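Local coordinates for EscN (Escherichia coli O127:H6, PDB 2OBL), which belongs to the type III secretion apparatus as a P-loop family protein related to the alpha and beta subunits of ATP synthase, at residues I5-A10 with A152-D157; R36-E41 with A148-E153; E253-A258 with N323-S328. The protein carries 1 engineered substitution. All coordinates share one frame; numbering follows the deposited sequence.

Interaction 1 of 3, residues I5-A10 with A152-D157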
ATOM      1  N   ILE A   5      -7.620  -6.526  23.115  1.00 24.65           N
ATOM      2  CA  ILE A   5      -8.572  -7.152  22.194  1.00 22.62           C
ATOM      3  C   ILE A   5      -8.414  -8.659  22.250  1.00 21.71           C
ATOM      4  O   ILE A   5      -7.402  -9.163  22.751  1.00 21.09           O
ATOM      5  CB  ILE A   5      -8.383  -6.694  20.722  1.00 22.62           C
ATOM      6  CG1 ILE A   5      -6.991  -7.079  20.216  1.00 22.31           C
ATOM      7  CG2 ILE A   5      -8.662  -5.208  20.570  1.00 22.82           C
ATOM      8  CD1 ILE A   5      -6.831  -6.923  18.706  1.00 23.07           C
ATOM      9  N   ARG A   6      -9.417  -9.375  21.750  1.00 20.99           N
ATOM     10  CA  ARG A   6      -9.368 -10.831  21.727  1.00 20.89           C
ATOM     11  C   ARG A   6      -9.019 -11.292  20.330  1.00 20.84           C
ATOM     12  O   ARG A   6      -9.615 -10.849  19.342  1.00 21.20           O
ATOM     13  CB  ARG A   6     -10.698 -11.456  22.163  1.00 21.96           C
ATOM     14  CG  ARG A   6     -11.120 -11.097  23.581  1.00 23.86           C
ATOM     15  CD  ARG A   6     -12.341 -11.880  24.018  1.00 25.73           C
ATOM     16  NE  ARG A   6     -12.021 -13.278  24.296  1.00 27.61           N
ATOM     17  CZ  ARG A   6     -11.235 -13.691  25.287  1.00 28.10           C
ATOM     18  NH1 ARG A   6     -10.670 -12.811  26.109  1.00 28.81           N
ATOM     19  NH2 ARG A   6     -11.008 -14.989  25.455  1.00 28.69           N
ATOM     20  N   VAL A   7      -8.047 -12.188  20.248  1.00 19.96           N
ATOM     21  CA  VAL A   7      -7.572 -12.656  18.959  1.00 19.45           C
ATOM     22  C   VAL A   7      -7.554 -14.171  18.884  1.00 19.14           C
ATOM     23  O   VAL A   7      -7.728 -14.850  19.899  1.00 19.33           O
ATOM     24  CB  VAL A   7      -6.174 -12.091  18.631  1.00 19.81           C
ATOM     25  CG1 VAL A   7      -6.242 -10.576  18.467  1.00 19.17           C
ATOM     26  CG2 VAL A   7      -5.149 -12.481  19.708  1.00 19.66           C
ATOM     27  N   GLY A   8      -7.346 -14.689  17.677  1.00 19.64           N
ATOM     28  CA  GLY A   8      -7.255 -16.124  17.428  1.00 19.76           C
ATOM     29  C   GLY A   8      -7.341 -16.406  15.946  1.00 20.65           C
ATOM     30  O   GLY A   8      -7.649 -15.515  15.152  1.00 21.29           O
ATOM     31  N   ASP A   9      -7.088 -17.649  15.555  1.00 21.49           N
ATOM     32  CA  ASP A   9      -7.178 -17.996  14.141  1.00 21.90           C
ATOM     33  C   ASP A   9      -8.577 -17.727  13.572  1.00 21.60           C
ATOM     34  O   ASP A   9      -8.717 -17.460  12.378  1.00 22.28           O
ATOM     35  CB  ASP A   9      -6.804 -19.460  13.905  1.00 22.07           C
ATOM     36  CG  ASP A   9      -5.329 -19.738  14.113  1.00 22.64           C
ATOM     37  OD1 ASP A   9      -4.521 -18.792  14.250  1.00 23.38           O
ATOM     38  OD2 ASP A   9      -4.976 -20.932  14.132  1.00 23.50           O
ATOM     39  N   ALA A  10      -9.603 -17.783  14.424  1.00 20.87           N
ATOM     40  CA  ALA A  10     -10.994 -17.659  13.974  1.00 20.42           C
ATOM     41  C   ALA A  10     -11.322 -16.275  13.418  1.00 20.51           C
ATOM     42  O   ALA A  10     -12.422 -16.045  12.891  1.00 19.76           O
ATOM     43  CB  ALA A  10     -11.980 -18.043  15.102  1.00 20.93           C
ATOM     44  N   ALA A 152      -2.147  -8.352  12.976  1.00 12.80           N
ATOM     45  CA  ALA A 152      -1.032  -8.685  12.103  1.00 11.92           C
ATOM     46  C   ALA A 152       0.110  -9.315  12.890  1.00 12.36           C
ATOM     47  O   ALA A 152       0.718 -10.274  12.430  1.00 12.12           O
ATOM     48  CB  ALA A 152      -0.535  -7.430  11.329  1.00 11.11           C
ATOM     49  N   GLU A 153       0.393  -8.773  14.073  1.00 12.98           N
ATOM     50  CA  GLU A 153       1.438  -9.331  14.941  1.00 13.89           C
ATOM     51  C   GLU A 153       1.087 -10.741  15.403  1.00 13.74           C
ATOM     52  O   GLU A 153       1.954 -11.623  15.461  1.00 13.88           O
ATOM     53  CB  GLU A 153       1.688  -8.414  16.139  1.00 14.32           C
ATOM     54  CG  GLU A 153       2.343  -7.092  15.772  1.00 15.25           C
ATOM     55  CD  GLU A 153       2.287  -6.075  16.891  1.00 15.84           C
ATOM     56  OE1 GLU A 153       1.416  -6.205  17.773  1.00 16.79           O
ATOM     57  OE2 GLU A 153       3.110  -5.134  16.878  1.00 15.48           O
ATOM     58  N   TYR A 154      -0.182 -10.961  15.725  1.00 14.08           N
ATOM     59  CA  TYR A 154      -0.624 -12.290  16.137  1.00 14.54           C
ATOM     60  C   TYR A 154      -0.343 -13.310  15.035  1.00 14.87           C
ATOM     61  O   TYR A 154       0.217 -14.375  15.301  1.00 14.08           O
ATOM     62  CB  TYR A 154      -2.107 -12.313  16.514  1.00 14.84           C
ATOM     63  CG  TYR A 154      -2.641 -13.727  16.610  1.00 14.87           C
ATOM     64  CD1 TYR A 154      -2.358 -14.530  17.716  1.00 15.19           C
ATOM     65  CD2 TYR A 154      -3.391 -14.271  15.579  1.00 14.50           C
ATOM     66  CE1 TYR A 154      -2.819 -15.827  17.785  1.00 15.15           C
ATOM     67  CE2 TYR A 154      -3.859 -15.564  15.643  1.00 15.37           C
ATOM     68  CZ  TYR A 154      -3.572 -16.337  16.740  1.00 15.26           C
ATOM     69  OH  TYR A 154      -4.055 -17.625  16.776  1.00 15.85           O
ATOM     70  N   PHE A 155      -0.738 -12.987  13.803  1.00 14.58           N
ATOM     71  CA  PHE A 155      -0.501 -13.896  12.673  1.00 14.79           C
ATOM     72  C   PHE A 155       0.980 -14.034  12.288  1.00 15.53           C
ATOM     73  O   PHE A 155       1.447 -15.141  11.981  1.00 15.51           O
ATOM     74  CB  PHE A 155      -1.414 -13.558  11.490  1.00 14.73           C
ATOM     75  CG  PHE A 155      -2.836 -13.992  11.707  1.00 14.81           C
ATOM     76  CD1 PHE A 155      -3.161 -15.347  11.705  1.00 14.82           C
ATOM     77  CD2 PHE A 155      -3.832 -13.071  11.982  1.00 13.89           C
ATOM     78  CE1 PHE A 155      -4.471 -15.772  11.927  1.00 15.15           C
ATOM     79  CE2 PHE A 155      -5.153 -13.488  12.211  1.00 14.68           C
ATOM     80  CZ  PHE A 155      -5.476 -14.841  12.177  1.00 14.71           C
ATOM     81  N   ARG A 156       1.728 -12.932  12.358  1.00 15.06           N
ATOM     82  CA  ARG A 156       3.183 -12.997  12.191  1.00 15.01           C
ATOM     83  C   ARG A 156       3.785 -14.010  13.172  1.00 15.71           C
ATOM     84  O   ARG A 156       4.611 -14.850  12.797  1.00 14.35           O
ATOM     85  CB  ARG A 156       3.806 -11.625  12.434  1.00 15.94           C
ATOM     86  CG  ARG A 156       5.332 -11.580  12.320  1.00 17.40           C
ATOM     87  CD  ARG A 156       5.864 -10.376  13.073  1.00 17.43           C
ATOM     88  NE  ARG A 156       5.452 -10.420  14.479  1.00 17.82           N
ATOM     89  CZ  ARG A 156       5.523  -9.390  15.316  1.00 17.61           C
ATOM     90  NH1 ARG A 156       5.997  -8.222  14.901  1.00 17.04           N
ATOM     91  NH2 ARG A 156       5.124  -9.526  16.572  1.00 16.98           N
ATOM     92  N   ASP A 157       3.353 -13.923  14.426  1.00 15.91           N
ATOM     93  CA  ASP A 157       3.850 -14.805  15.485  1.00 17.63           C
ATOM     94  C   ASP A 157       3.549 -16.289  15.250  1.00 17.86           C
ATOM     95  O   ASP A 157       4.133 -17.142  15.914  1.00 18.34           O
ATOM     96  CB  ASP A 157       3.301 -14.366  16.847  1.00 17.48           C
ATOM     97  CG  ASP A 157       3.804 -12.992  17.279  1.00 17.16           C
ATOM     98  OD1 ASP A 157       4.825 -12.503  16.751  1.00 16.47           O
ATOM     99  OD2 ASP A 157       3.168 -12.394  18.163  1.00 18.49           O
TER
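The Y154 ring lies alongside the backbone of V7-D9, with G8 covering part of one face and D9 meeting its edge. The G8 N stands 4.1 Å above the ring plane of Y154, displaced from the centre toward the rim, while G8 CA approaches the phenol oxygen, 3.6 Å from Y154 OH. As glycine, G8 puts only backbone against the ring, and its amide nitrogen is buried here with no polar partner in the model. V7 packs nearer the root of the ring: the CG2 methyl of V7 rests 4.0 Å from CD1 of Y154, approaching obliquely.

Across the contact the phenol donates a hydrogen bond from Y154 OH to D9 OD1 (2.8 Å). The oxygen is met from above the carboxylate plane, 59° out of it, and lies near the plane of the aromatic ring. The CB of D9 points away from the helix; with CG set beside the backbone N (chi1 -70°), the carboxylate turns back to take this bond.

The contact seats the end of strand 4-7, one of two strands in a small antiparallel sheet, and the turn that follows it against the last turns of helix 138-156 in the nucleotide-binding domain of a P-loop NTPase. Two oxygens of the turn approach rim atoms of the F155 ring obliquely: G8 O lies 3.7 Å from CZ of F155, and D9 OD1 3.8 Å from CE1 of F155. Y154 CD2 sits over the centre of the F155 ring. L12 touches F155 as well, and I151, one turn back along the helix, touches V7.

Interaction 2 of 3, residues R36-E41 with A148-E153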
ATOM      1  N   ARG A  36      -4.720  -9.682  23.646  1.00 23.37           N
ATOM      2  CA  ARG A  36      -3.483  -8.961  23.414  1.00 23.31           C
ATOM      3  C   ARG A  36      -3.712  -7.469  23.619  1.00 23.69           C
ATOM      4  O   ARG A  36      -4.792  -6.950  23.340  1.00 21.76           O
ATOM      5  CB  ARG A  36      -2.951  -9.220  22.004  1.00 23.97           C
ATOM      6  CG  ARG A  36      -2.365 -10.624  21.797  1.00 25.43           C
ATOM      7  CD  ARG A  36      -1.303 -10.590  20.718  1.00 25.44           C
ATOM      8  NE  ARG A  36      -0.636 -11.870  20.513  1.00 24.43           N
ATOM      9  CZ  ARG A  36       0.418 -12.022  19.721  1.00 23.68           C
ATOM     10  NH1 ARG A  36       0.913 -10.959  19.074  1.00 23.33           N
ATOM     11  NH2 ARG A  36       0.979 -13.219  19.574  1.00 22.95           N
ATOM     12  N   SER A  37      -2.686  -6.789  24.122  1.00 22.43           N
ATOM     13  CA  SER A  37      -2.717  -5.343  24.251  1.00 21.35           C
ATOM     14  C   SER A  37      -2.705  -4.700  22.863  1.00 22.02           C
ATOM     15  O   SER A  37      -2.094  -5.233  21.932  1.00 21.22           O
ATOM     16  CB  SER A  37      -1.513  -4.871  25.070  1.00 22.13           C
ATOM     17  OG  SER A  37      -1.425  -3.457  25.087  1.00 21.98           O
ATOM     18  N   LEU A  38      -3.392  -3.570  22.724  1.00 21.03           N
ATOM     19  CA  LEU A  38      -3.377  -2.821  21.456  1.00 22.71           C
ATOM     20  C   LEU A  38      -2.025  -2.160  21.200  1.00 24.42           C
ATOM     21  O   LEU A  38      -1.742  -1.689  20.089  1.00 22.43           O
ATOM     22  CB  LEU A  38      -4.478  -1.763  21.434  1.00 21.75           C
ATOM     23  CG  LEU A  38      -5.900  -2.263  21.171  1.00 22.82           C
ATOM     24  CD1 LEU A  38      -6.908  -1.130  21.120  1.00 22.33           C
ATOM     25  CD2 LEU A  38      -5.953  -3.072  19.889  1.00 22.87           C
ATOM     26  N   TYR A  39      -1.193  -2.140  22.236  1.00 26.98           N
ATOM     27  CA  TYR A  39       0.109  -1.506  22.153  1.00 30.38           C
ATOM     28  C   TYR A  39       1.224  -2.518  22.391  1.00 31.46           C
ATOM     29  O   TYR A  39       1.055  -3.476  23.141  1.00 31.80           O
ATOM     30  CB  TYR A  39       0.162  -0.327  23.122  1.00 31.97           C
ATOM     31  CG  TYR A  39      -1.023   0.606  22.936  1.00 32.77           C
ATOM     32  CD1 TYR A  39      -1.032   1.555  21.920  1.00 33.04           C
ATOM     33  CD2 TYR A  39      -2.150   0.510  23.750  1.00 33.20           C
ATOM     34  CE1 TYR A  39      -2.115   2.398  21.731  1.00 33.23           C
ATOM     35  CE2 TYR A  39      -3.242   1.353  23.569  1.00 33.30           C
ATOM     36  CZ  TYR A  39      -3.218   2.293  22.554  1.00 33.18           C
ATOM     37  OH  TYR A  39      -4.292   3.142  22.363  1.00 33.36           O
ATOM     38  N   ALA A  40       2.346  -2.322  21.706  1.00 33.28           N
ATOM     39  CA  ALA A  40       3.490  -3.219  21.822  1.00 34.28           C
ATOM     40  C   ALA A  40       4.769  -2.396  21.883  1.00 34.81           C
ATOM     41  O   ALA A  40       4.813  -1.279  21.371  1.00 35.19           O
ATOM     42  CB  ALA A  40       3.521  -4.207  20.654  1.00 34.55           C
ATOM     43  N   GLU A  41       5.814  -2.947  22.492  0.50 35.00           N
ATOM     44  CA  GLU A  41       7.005  -2.152  22.811  0.50 35.38           C
ATOM     45  C   GLU A  41       7.930  -1.752  21.656  0.50 35.57           C
ATOM     46  O   GLU A  41       8.714  -0.812  21.795  0.50 35.75           O
ATOM     47  CB  GLU A  41       7.807  -2.782  23.952  0.50 35.30           C
ATOM     48  CG  GLU A  41       7.630  -2.049  25.271  0.50 35.46           C
ATOM     49  CD  GLU A  41       7.952  -0.567  25.153  0.50 35.50           C
ATOM     50  OE1 GLU A  41       9.023  -0.230  24.603  0.50 35.53           O
ATOM     51  OE2 GLU A  41       7.135   0.261  25.612  0.50 35.53           O
ATOM     52  N   ALA A 148      -5.774  -3.552  13.956  1.00 11.95           N
ATOM     53  CA  ALA A 148      -5.228  -4.185  12.763  1.00 12.19           C
ATOM     54  C   ALA A 148      -3.764  -4.579  12.962  1.00 12.13           C
ATOM     55  O   ALA A 148      -3.356  -5.683  12.627  1.00 11.27           O
ATOM     56  CB  ALA A 148      -5.376  -3.247  11.567  1.00 13.08           C
ATOM     57  N   THR A 149      -2.985  -3.669  13.521  1.00 10.65           N
ATOM     58  CA  THR A 149      -1.559  -3.908  13.707  1.00 11.19           C
ATOM     59  C   THR A 149      -1.338  -5.088  14.662  1.00 11.48           C
ATOM     60  O   THR A 149      -0.507  -5.965  14.414  1.00 11.99           O
ATOM     61  CB  THR A 149      -0.815  -2.630  14.160  1.00 11.01           C
ATOM     62  OG1 THR A 149      -1.013  -1.588  13.191  1.00 11.47           O
ATOM     63  CG2 THR A 149       0.709  -2.896  14.288  1.00 11.55           C
ATOM     64  N   THR A 150      -2.108  -5.109  15.735  1.00 10.46           N
ATOM     65  CA  THR A 150      -2.018  -6.166  16.746  1.00 12.44           C
ATOM     66  C   THR A 150      -2.389  -7.525  16.160  1.00 12.25           C
ATOM     67  O   THR A 150      -1.744  -8.529  16.434  1.00 12.20           O
ATOM     68  CB  THR A 150      -2.901  -5.827  17.954  1.00 12.50           C
ATOM     69  OG1 THR A 150      -2.388  -4.633  18.570  1.00 14.34           O
ATOM     70  CG2 THR A 150      -2.865  -6.969  18.989  1.00 12.65           C
ATOM     71  N   ILE A 151      -3.433  -7.552  15.345  1.00 12.50           N
ATOM     72  CA  ILE A 151      -3.834  -8.787  14.687  1.00 12.61           C
ATOM     73  C   ILE A 151      -2.751  -9.279  13.712  1.00 12.52           C
ATOM     74  O   ILE A 151      -2.463 -10.483  13.633  1.00 11.85           O
ATOM     75  CB  ILE A 151      -5.199  -8.629  13.992  1.00 13.27           C
ATOM     76  CG1 ILE A 151      -6.314  -8.474  15.043  1.00 12.37           C
ATOM     77  CG2 ILE A 151      -5.483  -9.831  13.096  1.00 13.76           C
ATOM     78  CD1 ILE A 151      -7.632  -7.982  14.457  1.00 13.46           C
ATOM     79  N   ALA A 152      -2.147  -8.352  12.976  1.00 12.80           N
ATOM     80  CA  ALA A 152      -1.032  -8.685  12.103  1.00 11.92           C
ATOM     81  C   ALA A 152       0.110  -9.315  12.890  1.00 12.36           C
ATOM     82  O   ALA A 152       0.718 -10.274  12.430  1.00 12.12           O
ATOM     83  CB  ALA A 152      -0.535  -7.430  11.329  1.00 11.11           C
ATOM     84  N   GLU A 153       0.393  -8.773  14.073  1.00 12.98           N
ATOM     85  CA  GLU A 153       1.438  -9.331  14.941  1.00 13.89           C
ATOM     86  C   GLU A 153       1.087 -10.741  15.403  1.00 13.74           C
ATOM     87  O   GLU A 153       1.954 -11.623  15.461  1.00 13.88           O
ATOM     88  CB  GLU A 153       1.688  -8.414  16.139  1.00 14.32           C
ATOM     89  CG  GLU A 153       2.343  -7.092  15.772  1.00 15.25           C
ATOM     90  CD  GLU A 153       2.287  -6.075  16.891  1.00 15.84           C
ATOM     91  OE1 GLU A 153       1.416  -6.205  17.773  1.00 16.79           O
ATOM     92  OE2 GLU A 153       3.110  -5.134  16.878  1.00 15.48           O
TER
HETATM   93  O   HOH W   1       0.897  -8.035  19.595  1.00 31.49           O
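T150 presses its CG2 methyl against the CB of R36, 3.8 Å away, where strand 34-37 of the small antiparallel sheet packs on helix 138-156 of the nucleotide-binding domain. This is the close-packed part. A chi1 of -64° sets CG2 of T150 anti to the backbone N and so turns the methyl to R36 CB and S37 O. The hydroxyl on the other branch approaches two carbonyls, T150 OG1 lying 3.4 Å from both S37 O and L38 O, the latter at an angle too poor for a hydrogen bond. Its hydrogen bonds are to F146 O and R206 NH2; R206 also binds L38 O, so one arginine joins both segments. S37 OG accepts from Y39 N, an ST turn. R36, extended from CG to NE, brings NH1 to 3.7 Å from E153 C.

Toward A40 and E153 the contact thins. A40 offers only its methyl, 3.9 Å from E153 OE2. The charged ends stay apart, R36 NH1 5.0 Å from E153 OE1, each residue having its own salt bridge, R36 with D157 and E153 with R206. One water bridges them, accepting from R36 NH1 at 3.0 Å and donating to E153 OE1 at 2.6 Å.

Interaction 3 of 3, residues E253-A258 with N323-S328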
ATOM      1  N   GLU A 253      -5.821   9.758 -18.655  1.00 18.52           N
ATOM      2  CA  GLU A 253      -5.378   9.111 -19.884  1.00 19.00           C
ATOM      3  C   GLU A 253      -5.896   7.675 -19.956  1.00 17.21           C
ATOM      4  O   GLU A 253      -5.609   6.956 -20.909  1.00 17.24           O
ATOM      5  CB  GLU A 253      -3.849   9.128 -19.976  1.00 21.20           C
ATOM      6  CG  GLU A 253      -3.288  10.456 -20.431  1.00 24.36           C
ATOM      7  CD  GLU A 253      -1.782  10.564 -20.250  1.00 26.34           C
ATOM      8  OE1 GLU A 253      -1.112   9.525 -20.041  1.00 27.86           O
ATOM      9  OE2 GLU A 253      -1.266  11.702 -20.324  1.00 27.88           O
ATOM     10  N   ASN A 254      -6.660   7.274 -18.940  1.00 15.97           N
ATOM     11  CA  ASN A 254      -7.129   5.899 -18.785  1.00 14.79           C
ATOM     12  C   ASN A 254      -5.958   4.941 -18.657  1.00 14.85           C
ATOM     13  O   ASN A 254      -5.990   3.811 -19.135  1.00 14.70           O
ATOM     14  CB  ASN A 254      -8.079   5.491 -19.914  1.00 15.17           C
ATOM     15  CG  ASN A 254      -9.510   5.851 -19.606  1.00 15.18           C
ATOM     16  OD1 ASN A 254     -10.113   5.297 -18.688  1.00 15.52           O
ATOM     17  ND2 ASN A 254     -10.060   6.791 -20.358  1.00 15.16           N
ATOM     18  N   HIS A 255      -4.921   5.422 -17.984  1.00 13.93           N
ATOM     19  CA  HIS A 255      -3.696   4.675 -17.763  1.00 14.59           C
ATOM     20  C   HIS A 255      -3.744   4.112 -16.343  1.00 14.84           C
ATOM     21  O   HIS A 255      -3.531   4.835 -15.373  1.00 15.69           O
ATOM     22  CB  HIS A 255      -2.508   5.622 -17.951  1.00 14.56           C
ATOM     23  CG  HIS A 255      -1.175   5.024 -17.626  1.00 14.37           C
ATOM     24  ND1 HIS A 255      -0.128   5.021 -18.522  1.00 14.48           N
ATOM     25  CD2 HIS A 255      -0.698   4.455 -16.490  1.00 14.47           C
ATOM     26  CE1 HIS A 255       0.925   4.450 -17.963  1.00 14.89           C
ATOM     27  NE2 HIS A 255       0.606   4.099 -16.731  1.00 14.04           N
ATOM     28  N   PHE A 256      -4.057   2.822 -16.231  1.00 14.59           N
ATOM     29  CA  PHE A 256      -4.202   2.163 -14.926  1.00 14.34           C
ATOM     30  C   PHE A 256      -3.400   0.868 -14.794  1.00 13.87           C
ATOM     31  O   PHE A 256      -3.364   0.066 -15.741  1.00 13.93           O
ATOM     32  CB  PHE A 256      -5.671   1.843 -14.655  1.00 15.23           C
ATOM     33  CG  PHE A 256      -6.551   3.055 -14.565  1.00 16.54           C
ATOM     34  CD1 PHE A 256      -6.504   3.878 -13.454  1.00 17.01           C
ATOM     35  CD2 PHE A 256      -7.440   3.353 -15.582  1.00 17.54           C
ATOM     36  CE1 PHE A 256      -7.331   4.997 -13.370  1.00 17.95           C
ATOM     37  CE2 PHE A 256      -8.270   4.466 -15.508  1.00 17.38           C
ATOM     38  CZ  PHE A 256      -8.218   5.280 -14.406  1.00 16.91           C
ATOM     39  N   PRO A 257      -2.783   0.633 -13.615  1.00 14.26           N
ATOM     40  CA  PRO A 257      -2.719   1.524 -12.434  1.00 14.66           C
ATOM     41  C   PRO A 257      -2.083   2.870 -12.760  1.00 14.05           C
ATOM     42  O   PRO A 257      -1.130   2.910 -13.529  1.00 13.71           O
ATOM     43  CB  PRO A 257      -1.809   0.755 -11.465  1.00 14.89           C
ATOM     44  CG  PRO A 257      -1.986  -0.698 -11.869  1.00 15.55           C
ATOM     45  CD  PRO A 257      -2.081  -0.643 -13.369  1.00 14.50           C
ATOM     46  N   ALA A 258      -2.582   3.960 -12.163  1.00 13.50           N
ATOM     47  CA  ALA A 258      -2.170   5.310 -12.545  1.00 12.93           C
ATOM     48  C   ALA A 258      -0.896   5.736 -11.822  1.00 13.17           C
ATOM     49  O   ALA A 258      -0.810   6.850 -11.300  1.00 13.03           O
ATOM     50  CB  ALA A 258      -3.293   6.309 -12.282  1.00 13.71           C
ATOM     51  N   ASN A 323       2.082  -1.497 -22.430  1.00 26.00           N
ATOM     52  CA  ASN A 323       1.399  -2.768 -22.160  1.00 26.21           C
ATOM     53  C   ASN A 323       1.924  -3.471 -20.912  1.00 25.11           C
ATOM     54  O   ASN A 323       1.218  -4.277 -20.288  1.00 24.23           O
ATOM     55  CB  ASN A 323       1.526  -3.724 -23.348  1.00 27.50           C
ATOM     56  CG  ASN A 323       0.640  -3.340 -24.506  1.00 28.43           C
ATOM     57  OD1 ASN A 323      -0.165  -2.412 -24.413  1.00 29.50           O
ATOM     58  ND2 ASN A 323       0.778  -4.058 -25.611  1.00 29.07           N
ATOM     59  N   PHE A 324       3.174  -3.175 -20.571  1.00 24.08           N
ATOM     60  CA  PHE A 324       3.808  -3.747 -19.390  1.00 23.49           C
ATOM     61  C   PHE A 324       3.299  -3.059 -18.111  1.00 23.11           C
ATOM     62  O   PHE A 324       2.843  -3.721 -17.169  1.00 21.85           O
ATOM     63  CB  PHE A 324       5.333  -3.624 -19.501  1.00 24.26           C
ATOM     64  CG  PHE A 324       6.081  -4.107 -18.275  1.00 24.78           C
ATOM     65  CD1 PHE A 324       6.273  -5.463 -18.049  1.00 25.24           C
ATOM     66  CD2 PHE A 324       6.596  -3.202 -17.358  1.00 24.99           C
ATOM     67  CE1 PHE A 324       6.962  -5.910 -16.931  1.00 24.75           C
ATOM     68  CE2 PHE A 324       7.281  -3.646 -16.222  1.00 25.54           C
ATOM     69  CZ  PHE A 324       7.466  -4.999 -16.019  1.00 24.82           C
ATOM     70  N   ILE A 325       3.366  -1.733 -18.083  1.00 22.15           N
ATOM     71  CA  ILE A 325       3.014  -1.010 -16.851  1.00 21.98           C
ATOM     72  C   ILE A 325       1.516  -0.819 -16.683  1.00 22.06           C
ATOM     73  O   ILE A 325       1.017  -0.781 -15.557  1.00 21.33           O
ATOM     74  CB  ILE A 325       3.751   0.344 -16.712  1.00 21.86           C
ATOM     75  CG1 ILE A 325       3.446   1.263 -17.896  1.00 22.56           C
ATOM     76  CG2 ILE A 325       5.255   0.110 -16.546  1.00 22.65           C
ATOM     77  CD1 ILE A 325       4.102   2.646 -17.805  1.00 21.91           C
ATOM     78  N   GLN A 326       0.795  -0.681 -17.791  1.00 22.14           N
ATOM     79  CA  GLN A 326      -0.652  -0.692 -17.708  1.00 22.59           C
ATOM     80  C   GLN A 326      -1.070  -2.146 -17.568  1.00 23.06           C
ATOM     81  O   GLN A 326      -0.489  -3.042 -18.207  1.00 23.10           O
ATOM     82  CB  GLN A 326      -1.303  -0.015 -18.926  1.00 23.31           C
ATOM     83  CG  GLN A 326      -1.034   1.479 -19.003  1.00 23.34           C
ATOM     84  CD  GLN A 326      -1.616   2.119 -20.249  1.00 24.11           C
ATOM     85  OE1 GLN A 326      -0.919   2.817 -20.990  1.00 24.95           O
ATOM     86  NE2 GLN A 326      -2.898   1.867 -20.498  1.00 24.47           N
ATOM     87  N   GLN A 327      -2.059  -2.388 -16.720  1.00 22.62           N
ATOM     88  CA  GLN A 327      -2.442  -3.744 -16.373  1.00 23.01           C
ATOM     89  C   GLN A 327      -3.872  -3.770 -15.866  1.00 23.63           C
ATOM     90  O   GLN A 327      -4.210  -3.084 -14.900  1.00 23.27           O
ATOM     91  CB  GLN A 327      -1.515  -4.256 -15.282  1.00 23.21           C
ATOM     92  CG  GLN A 327      -1.668  -5.723 -14.947  1.00 23.47           C
ATOM     93  CD  GLN A 327      -0.678  -6.133 -13.884  1.00 23.48           C
ATOM     94  OE1 GLN A 327       0.138  -5.327 -13.455  1.00 22.46           O
ATOM     95  NE2 GLN A 327      -0.737  -7.382 -13.455  1.00 23.72           N
ATOM     96  N   SER A 328      -4.716  -4.555 -16.527  1.00 23.40           N
ATOM     97  CA  SER A 328      -6.099  -4.704 -16.086  1.00 24.22           C
ATOM     98  C   SER A 328      -6.173  -5.641 -14.887  1.00 24.79           C
ATOM     99  O   SER A 328      -5.232  -6.377 -14.593  1.00 24.92           O
ATOM    100  CB  SER A 328      -6.959  -5.269 -17.216  1.00 23.99           C
ATOM    101  OG  SER A 328      -6.552  -6.592 -17.501  1.00 24.51           O
TER
HETATM  102  O   HOH W   2      -4.200   4.465 -21.637  1.00 47.98           O
HETATM  103  O   HOH W   3      -5.024   1.507 -18.684  1.00 32.43           O
HETATM  104  O   HOH W   4       1.055   1.334 -13.628  1.00 24.78           O
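H255 and Q326 meet through a CH-pi contact: Q326 CG sits over the centre of the imidazole of H255, 3.6 Å from its centroid and only 6° off the ring normal. The Q326 chain crosses the ring at about a right angle and is extended beyond CG, which carries the amide past ND1 toward the backbone of N254. Apolar contact continues at the ring edge, where I325 CD1 lies in plane, 3.7 Å from H255 CE1. P257, which follows a cis peptide bond, sets its CD 4.1 Å from Q327 CB.

The direct polar link is between backbones. Q327 N donates to F256 O over 2.9 Å, nearly straight at 170° and directed at a lone pair in the carbonyl plane. The same oxygen receives a CA-H...O contact from Q326, whose CA is 3.4 Å from F256 O.

Water supplies the remaining bridges. One molecule accepts from both F256 N and Q326 NE2, linking the side-chain amide to the loop; the other end of that amide, OE1, is bound by Q322 NE2. A second water joins two carbonyls, donating to P257 O at 2.7 Å and to I325 O at 2.9 Å. The Q327 amide is held from outside, its OE1 by R60 N and its NE2 by D331 O.

Both segments are helix exits. A Schellman motif, with positive phi at N254, follows helix 248-251, and the loop it starts in the nucleotide-binding domain packs on the end of helix 318-325, forming a junction with the C-terminal domain.

In the fold
From the N terminus, strand 4-7 and its following turn make interaction 1 with the end of helix 138-156, closing a long loop. Strand 34-37 and the residues after it close the shorter loop of interaction 2, which opens later and ends on the same stretch of helix. The two contacts share A152 and E153, and their strands pair in one small antiparallel sheet, which both fix to the nucleotide-binding domain. Interaction 3 opens only after both have closed. It joins the loop 253-258 to 323-328 in the C-terminal domain, on the opposite side of the chain's centre, its centre 36 Å from those of the other two.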